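Local atomic coordinates of 23S rRNA (guanine(2535)-N(1))-methyltransferase (Streptomyces viridochromogenes, PDB entry 1O9G), a protein that methylates N1 of guanine-2535 in 23S ribosomal RNA, using S-adenosyl-L-methionine as methyl donor, and so confers resistance to the orthosomycin antibiotic avilamycin. Residues E185-L197 with I210-A222. The protein carries 3 engineered substitutions. Numbering follows the deposited sequence.
Sequences EGQVPGQPVAGLL and IAVTDRSRKIPVA. Engineered in segment 185-197: Gly190 (natural residue Arg). Unlike the reference sequence in segment 185-197: Glu185 (reference Lys), Gln187 (reference Arg), Val188 (reference Cys), Gln191 (reference Ser), Pro192 (reference Arg), Val193 (reference Trp), Ala194 (reference Arg), Gly195 (reference Ala).
The start of helix 190-203 and the loop before it pack against the end of strand 209-214 and the loop that follows it, inside the beta-alpha-beta unit of strand 171-175, helix 190-203 and strand 209-214 in the Rossmann-like methyltransferase fold. At the polar end, Val188 N donates a hydrogen bond to Asp214 OD2 (3.0 Å, angle 159°). The carboxylate accepts it on the syn lone pair of OD2. With CG roughly anti to the backbone N (chi1 -153°), the Asp214 carboxylate extends toward the loop at Val188. A water lies 2.8 Å from Asp214 OD2 and 2.7 Å from Val188 O, between the two residues. Gln187 CB lies 3.6 Å from Asp214 OD2. Where the helix starts, Pro220 CG rests on Gly190 CA at 3.8 Å; Gly190 is an engineered residue. Another water bridges Gly190 O and Pro220 O. Further along, Val193 CG1 lies 4.2 Å from Ile219 CG2, the two side chains crossing at about a right angle. Leu197 spreads its two methyls: CD2 meets Ile210 CG2 at 3.7 Å and CD1 meets Val221 CG1 at 3.9 Å. Beyond the contact, strand 209-214 runs between parallel strand 171-175 and antiparallel strand 235-241, and Ile219 and Val221 also touch Val238 of the latter.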
ATOM      1  N   GLU A 185      -3.306 -20.694  -5.370  1.00 65.41           N
ATOM      2  CA  GLU A 185      -2.386 -21.098  -4.301  1.00 73.94           C
ATOM      3  C   GLU A 185      -1.015 -20.459  -4.545  1.00 70.10           C
ATOM      4  O   GLU A 185      -0.277 -20.169  -3.599  1.00 76.94           O
ATOM      5  CB  GLU A 185      -2.177 -22.630  -4.198  1.00 83.51           C
ATOM      6  CG  GLU A 185      -3.318 -23.621  -4.481  1.00 88.36           C
ATOM      7  CD  GLU A 185      -4.719 -23.039  -4.539  1.00 85.43           C
ATOM      8  OE1 GLU A 185      -5.111 -22.558  -5.628  1.00 76.15           O
ATOM      9  OE2 GLU A 185      -5.439 -23.111  -3.515  1.00 94.46           O
ATOM     10  N   GLY A 186      -0.686 -20.251  -5.820  1.00 61.29           N
ATOM     11  CA  GLY A 186       0.675 -19.960  -6.235  1.00 60.37           C
ATOM     12  C   GLY A 186       1.094 -18.501  -6.221  1.00 55.79           C
ATOM     13  O   GLY A 186       0.838 -17.771  -5.257  1.00 58.49           O
ATOM     14  N   GLN A 187       1.767 -18.098  -7.300  1.00 50.31           N
ATOM     15  CA  GLN A 187       2.423 -16.791  -7.391  1.00 44.70           C
ATOM     16  C   GLN A 187       2.404 -16.263  -8.825  1.00 40.11           C
ATOM     17  O   GLN A 187       2.222 -17.027  -9.786  1.00 42.08           O
ATOM     18  CB  GLN A 187       3.876 -16.891  -6.895  1.00 47.04           C
ATOM     19  CG  GLN A 187       4.892 -17.384  -7.951  1.00 47.56           C
ATOM     20  CD  GLN A 187       6.311 -17.526  -7.403  1.00 55.14           C
ATOM     21  OE1 GLN A 187       7.105 -16.577  -7.455  1.00 56.08           O
ATOM     22  NE2 GLN A 187       6.631 -18.707  -6.880  1.00 62.79           N
ATOM     23  N   VAL A 188       2.610 -14.954  -8.969  1.00 36.85           N
ATOM     24  CA  VAL A 188       2.722 -14.352 -10.292  1.00 34.94           C
ATOM     25  C   VAL A 188       4.014 -14.836 -10.960  1.00 35.42           C
ATOM     26  O   VAL A 188       5.095 -14.725 -10.371  1.00 37.05           O
ATOM     27  CB  VAL A 188       2.695 -12.813 -10.234  1.00 34.60           C
ATOM     28  CG1 VAL A 188       2.685 -12.233 -11.640  1.00 35.68           C
ATOM     29  CG2 VAL A 188       1.470 -12.329  -9.464  1.00 38.19           C
ATOM     30  N   PRO A 189       3.909 -15.388 -12.170  1.00 38.07           N
ATOM     31  CA  PRO A 189       5.099 -15.845 -12.896  1.00 42.68           C
ATOM     32  C   PRO A 189       5.950 -14.704 -13.473  1.00 43.36           C
ATOM     33  O   PRO A 189       5.591 -13.532 -13.410  1.00 39.86           O
ATOM     34  CB  PRO A 189       4.524 -16.736 -14.009  1.00 49.71           C
ATOM     35  CG  PRO A 189       3.098 -16.327 -14.173  1.00 48.44           C
ATOM     36  CD  PRO A 189       2.665 -15.641 -12.920  1.00 40.93           C
ATOM     37  N   GLY A 190       7.080 -15.078 -14.058  1.00 35.57           N
ATOM     38  CA  GLY A 190       8.095 -14.133 -14.454  1.00 33.67           C
ATOM     39  C   GLY A 190       7.670 -13.118 -15.485  1.00 32.75           C
ATOM     40  O   GLY A 190       7.979 -11.956 -15.331  1.00 30.53           O
ATOM     41  N   GLN A 191       6.987 -13.553 -16.541  1.00 36.14           N
ATOM     42  CA  GLN A 191       6.645 -12.654 -17.647  1.00 37.00           C
ATOM     43  C   GLN A 191       5.681 -11.538 -17.204  1.00 34.34           C
ATOM     44  O   GLN A 191       5.932 -10.373 -17.490  1.00 32.02           O
ATOM     45  CB  GLN A 191       6.107 -13.434 -18.863  1.00 42.92           C
ATOM     46  CG  GLN A 191       7.180 -14.232 -19.618  1.00 48.63           C
ATOM     47  CD  GLN A 191       6.607 -15.122 -20.713  1.00 57.75           C
ATOM     48  OE1 GLN A 191       6.545 -14.717 -21.880  1.00 64.70           O
ATOM     49  NE2 GLN A 191       6.196 -16.337 -20.347  1.00 59.92           N
ATOM     50  N   PRO A 192       4.591 -11.871 -16.514  1.00 34.83           N
ATOM     51  CA  PRO A 192       3.731 -10.835 -15.925  1.00 32.94           C
ATOM     52  C   PRO A 192       4.464  -9.877 -14.984  1.00 28.17           C
ATOM     53  O   PRO A 192       4.253  -8.691 -15.101  1.00 25.85           O
ATOM     54  CB  PRO A 192       2.672 -11.648 -15.169  1.00 36.14           C
ATOM     55  CG  PRO A 192       2.619 -12.925 -15.883  1.00 40.82           C
ATOM     56  CD  PRO A 192       4.040 -13.215 -16.281  1.00 38.44           C
ATOM     57  N   VAL A 193       5.308 -10.380 -14.084  1.00 26.76           N
ATOM     58  CA  VAL A 193       6.067  -9.501 -13.186  1.00 23.47           C
ATOM     59  C   VAL A 193       6.955  -8.602 -13.995  1.00 21.78           C
ATOM     60  O   VAL A 193       7.006  -7.415 -13.756  1.00 20.29           O
ATOM     61  CB  VAL A 193       6.933 -10.267 -12.180  1.00 24.70           C
ATOM     62  CG1 VAL A 193       7.858  -9.298 -11.391  1.00 22.92           C
ATOM     63  CG2 VAL A 193       6.075 -11.010 -11.208  1.00 27.28           C
ATOM     64  N   ALA A 194       7.675  -9.172 -14.950  1.00 22.80           N
ATOM     65  CA  ALA A 194       8.521  -8.371 -15.817  1.00 22.77           C
ATOM     66  C   ALA A 194       7.744  -7.271 -16.525  1.00 21.69           C
ATOM     67  O   ALA A 194       8.190  -6.137 -16.570  1.00 20.25           O
ATOM     68  CB  ALA A 194       9.203  -9.248 -16.836  1.00 26.21           C
ATOM     69  N   GLY A 195       6.573  -7.585 -17.059  1.00 23.50           N
ATOM     70  CA  GLY A 195       5.773  -6.593 -17.755  1.00 24.35           C
ATOM     71  C   GLY A 195       5.253  -5.509 -16.823  1.00 22.46           C
ATOM     72  O   GLY A 195       5.187  -4.346 -17.191  1.00 21.92           O
ATOM     73  N   LEU A 196       4.878  -5.901 -15.611  1.00 21.31           N
ATOM     74  CA  LEU A 196       4.425  -4.944 -14.619  1.00 20.71           C
ATOM     75  C   LEU A 196       5.543  -3.960 -14.322  1.00 18.90           C
ATOM     76  O   LEU A 196       5.331  -2.745 -14.330  1.00 17.34           O
ATOM     77  CB  LEU A 196       3.967  -5.665 -13.355  1.00 22.08           C
ATOM     78  CG  LEU A 196       3.677  -4.816 -12.113  1.00 24.06           C
ATOM     79  CD1 LEU A 196       2.754  -3.716 -12.461  1.00 26.86           C
ATOM     80  CD2 LEU A 196       3.088  -5.703 -11.039  1.00 30.74           C
ATOM     81  N   LEU A 197       6.736  -4.464 -14.058  1.00 18.15           N
ATOM     82  CA  LEU A 197       7.854  -3.576 -13.759  1.00 17.65           C
ATOM     83  C   LEU A 197       8.203  -2.640 -14.904  1.00 18.12           C
ATOM     84  O   LEU A 197       8.441  -1.460 -14.682  1.00 17.47           O
ATOM     85  CB  LEU A 197       9.084  -4.350 -13.340  1.00 18.05           C
ATOM     86  CG  LEU A 197       8.997  -5.173 -12.068  1.00 19.42           C
ATOM     87  CD1 LEU A 197      10.292  -5.957 -11.939  1.00 21.35           C
ATOM     88  CD2 LEU A 197       8.727  -4.359 -10.841  1.00 19.99           C
ATOM     89  N   ILE A 210      10.585   0.500  -6.646  1.00 11.75           N
ATOM     90  CA  ILE A 210       9.419  -0.342  -6.853  1.00 11.96           C
ATOM     91  C   ILE A 210       9.534  -1.580  -5.974  1.00 12.23           C
ATOM     92  O   ILE A 210      10.407  -2.399  -6.162  1.00 14.09           O
ATOM     93  CB  ILE A 210       9.252  -0.765  -8.312  1.00 13.05           C
ATOM     94  CG1 ILE A 210       9.210   0.448  -9.246  1.00 14.16           C
ATOM     95  CG2 ILE A 210       7.995  -1.594  -8.462  1.00 13.55           C
ATOM     96  CD1 ILE A 210       9.474   0.125 -10.666  1.00 16.06           C
ATOM     97  N   ALA A 211       8.585  -1.725  -5.057  1.00 12.25           N
ATOM     98  CA  ALA A 211       8.580  -2.835  -4.088  1.00 12.36           C
ATOM     99  C   ALA A 211       7.303  -3.646  -4.349  1.00 12.37           C
ATOM    100  O   ALA A 211       6.195  -3.129  -4.297  1.00 13.52           O
ATOM    101  CB  ALA A 211       8.583  -2.333  -2.698  1.00 13.67           C
ATOM    102  N   VAL A 212       7.492  -4.926  -4.632  1.00 13.49           N
ATOM    103  CA  VAL A 212       6.382  -5.854  -4.822  1.00 15.34           C
ATOM    104  C   VAL A 212       6.497  -7.032  -3.868  1.00 15.26           C
ATOM    105  O   VAL A 212       7.588  -7.498  -3.561  1.00 15.56           O
ATOM    106  CB  VAL A 212       6.302  -6.319  -6.283  1.00 18.17           C
ATOM    107  CG1 VAL A 212       6.176  -5.132  -7.224  1.00 18.51           C
ATOM    108  CG2 VAL A 212       7.499  -7.107  -6.679  1.00 21.04           C
ATOM    109  N   THR A 213       5.356  -7.515  -3.417  1.00 15.68           N
ATOM    110  CA  THR A 213       5.286  -8.641  -2.504  1.00 17.55           C
ATOM    111  C   THR A 213       4.250  -9.657  -2.995  1.00 17.77           C
ATOM    112  O   THR A 213       3.302  -9.319  -3.709  1.00 18.39           O
ATOM    113  CB  THR A 213       5.041  -8.131  -1.061  1.00 17.49           C
ATOM    114  OG1 THR A 213       4.968  -9.227  -0.157  1.00 22.24           O
ATOM    115  CG2 THR A 213       3.729  -7.380  -0.923  1.00 18.49           C
ATOM    116  N   ASP A 214       4.473 -10.917  -2.645  1.00 20.07           N
ATOM    117  CA  ASP A 214       3.686 -12.061  -3.140  1.00 24.27           C
ATOM    118  C   ASP A 214       3.777 -13.174  -2.107  1.00 25.82           C
ATOM    119  O   ASP A 214       4.648 -13.160  -1.245  1.00 25.00           O
ATOM    120  CB  ASP A 214       4.299 -12.550  -4.460  1.00 27.54           C
ATOM    121  CG  ASP A 214       3.310 -13.236  -5.400  1.00 32.88           C
ATOM    122  OD1 ASP A 214       2.232 -13.723  -4.980  1.00 36.72           O
ATOM    123  OD2 ASP A 214       3.568 -13.353  -6.617  1.00 38.38           O
ATOM    124  N   ARG A 215       2.880 -14.143  -2.219  1.00 36.54           N
ATOM    125  CA  ARG A 215       2.995 -15.397  -1.500  1.00 38.40           C
ATOM    126  C   ARG A 215       3.935 -16.283  -2.300  1.00 36.26           C
ATOM    127  O   ARG A 215       3.512 -17.062  -3.162  1.00 37.98           O
ATOM    128  CB  ARG A 215       1.626 -16.052  -1.359  1.00 42.50           C
ATOM    129  CG  ARG A 215       1.598 -17.256  -0.441  1.00 46.72           C
ATOM    130  CD  ARG A 215       1.373 -16.895   1.020  1.00 52.11           C
ATOM    131  NE  ARG A 215       0.106 -16.191   1.246  1.00 57.03           N
ATOM    132  CZ  ARG A 215      -0.130 -15.340   2.247  1.00 60.72           C
ATOM    133  NH1 ARG A 215       0.816 -15.060   3.144  1.00 60.81           N
ATOM    134  NH2 ARG A 215      -1.327 -14.767   2.361  1.00 65.05           N
ATOM    135  N   SER A 216       5.223 -16.134  -2.039  1.00 33.35           N
ATOM    136  CA  SER A 216       6.220 -16.976  -2.678  1.00 32.61           C
ATOM    137  C   SER A 216       7.530 -16.958  -1.917  1.00 31.25           C
ATOM    138  O   SER A 216       7.685 -16.242  -0.940  1.00 30.37           O
ATOM    139  CB  SER A 216       6.453 -16.544  -4.112  1.00 31.30           C
ATOM    140  OG  SER A 216       7.277 -15.416  -4.132  1.00 30.66           O
ATOM    141  N   ARG A 217       8.463 -17.789  -2.359  1.00 31.67           N
ATOM    142  CA  ARG A 217       9.769 -17.869  -1.719  1.00 32.91           C
ATOM    143  C   ARG A 217      10.704 -16.815  -2.306  1.00 30.39           C
ATOM    144  O   ARG A 217      11.600 -16.329  -1.617  1.00 31.38           O
ATOM    145  CB  ARG A 217      10.364 -19.278  -1.871  1.00 36.07           C
ATOM    146  CG  ARG A 217       9.421 -20.446  -1.516  1.00 40.87           C
ATOM    147  CD  ARG A 217       8.417 -20.196  -0.380  1.00 43.37           C
ATOM    148  NE  ARG A 217       9.023 -20.332   0.949  1.00 48.65           N
ATOM    149  CZ  ARG A 217       8.804 -19.519   1.988  1.00 50.38           C
ATOM    150  NH1 ARG A 217       7.992 -18.468   1.889  1.00 49.58           N
ATOM    151  NH2 ARG A 217       9.408 -19.758   3.146  1.00 54.20           N
ATOM    152  N   LYS A 218      10.479 -16.464  -3.569  1.00 28.37           N
ATOM    153  CA  LYS A 218      11.364 -15.586  -4.325  1.00 27.88           C
ATOM    154  C   LYS A 218      10.637 -15.079  -5.579  1.00 26.25           C
ATOM    155  O   LYS A 218      10.224 -15.870  -6.424  1.00 29.18           O
ATOM    156  CB  LYS A 218      12.644 -16.334  -4.719  1.00 30.71           C
ATOM    157  CG  LYS A 218      13.746 -15.428  -5.254  1.00 32.17           C
ATOM    158  CD  LYS A 218      15.115 -16.095  -5.257  1.00 38.71           C
ATOM    159  CE  LYS A 218      15.715 -16.231  -3.840  1.00 42.62           C
ATOM    160  NZ  LYS A 218      15.644 -14.970  -3.030  1.00 42.13           N
ATOM    161  N   ILE A 219      10.497 -13.758  -5.716  1.00 24.07           N
ATOM    162  CA  ILE A 219       9.815 -13.169  -6.860  1.00 23.91           C
ATOM    163  C   ILE A 219      10.799 -12.999  -8.005  1.00 24.99           C
ATOM    164  O   ILE A 219      11.826 -12.362  -7.832  1.00 25.05           O
ATOM    165  CB  ILE A 219       9.203 -11.821  -6.453  1.00 21.95           C
ATOM    166  CG1 ILE A 219       8.057 -12.066  -5.464  1.00 23.48           C
ATOM    167  CG2 ILE A 219       8.699 -11.051  -7.689  1.00 22.48           C
ATOM    168  CD1 ILE A 219       7.641 -10.839  -4.676  1.00 24.08           C
ATOM    169  N   PRO A 220      10.503 -13.578  -9.168  1.00 27.54           N
ATOM    170  CA  PRO A 220      11.417 -13.494 -10.310  1.00 29.17           C
ATOM    171  C   PRO A 220      11.455 -12.084 -10.923  1.00 27.33           C
ATOM    172  O   PRO A 220      10.412 -11.598 -11.337  1.00 29.19           O
ATOM    173  CB  PRO A 220      10.842 -14.531 -11.292  1.00 32.11           C
ATOM    174  CG  PRO A 220       9.372 -14.616 -10.946  1.00 31.86           C
ATOM    175  CD  PRO A 220       9.287 -14.361  -9.479  1.00 29.24           C
ATOM    176  N   VAL A 221      12.632 -11.456 -10.983  1.00 27.00           N
ATOM    177  CA  VAL A 221      12.806 -10.168 -11.675  1.00 26.21           C
ATOM    178  C   VAL A 221      13.910 -10.123 -12.741  1.00 28.94           C
ATOM    179  O   VAL A 221      13.939  -9.188 -13.548  1.00 29.00           O
ATOM    180  CB  VAL A 221      13.028  -8.975 -10.686  1.00 23.94           C
ATOM    181  CG1 VAL A 221      11.837  -8.817  -9.757  1.00 22.03           C
ATOM    182  CG2 VAL A 221      14.316  -9.131  -9.882  1.00 24.27           C
ATOM    183  N   ALA A 222      14.808 -11.111 -12.748  1.00 31.58           N
ATOM    184  CA  ALA A 222      15.876 -11.182 -13.747  1.00 35.42           C
ATOM    185  C   ALA A 222      15.280 -10.978 -15.138  1.00 37.22           C
ATOM    186  O   ALA A 222      14.199 -11.492 -15.410  1.00 37.11           O
ATOM    187  CB  ALA A 222      16.587 -12.526 -13.663  1.00 39.44           C
TER
HETATM  188  O   HOH W   1       5.979 -13.917  -7.985  1.00 35.78           O
HETATM  189  O   HOH W   2      10.182 -11.076 -14.124  1.00 34.00           O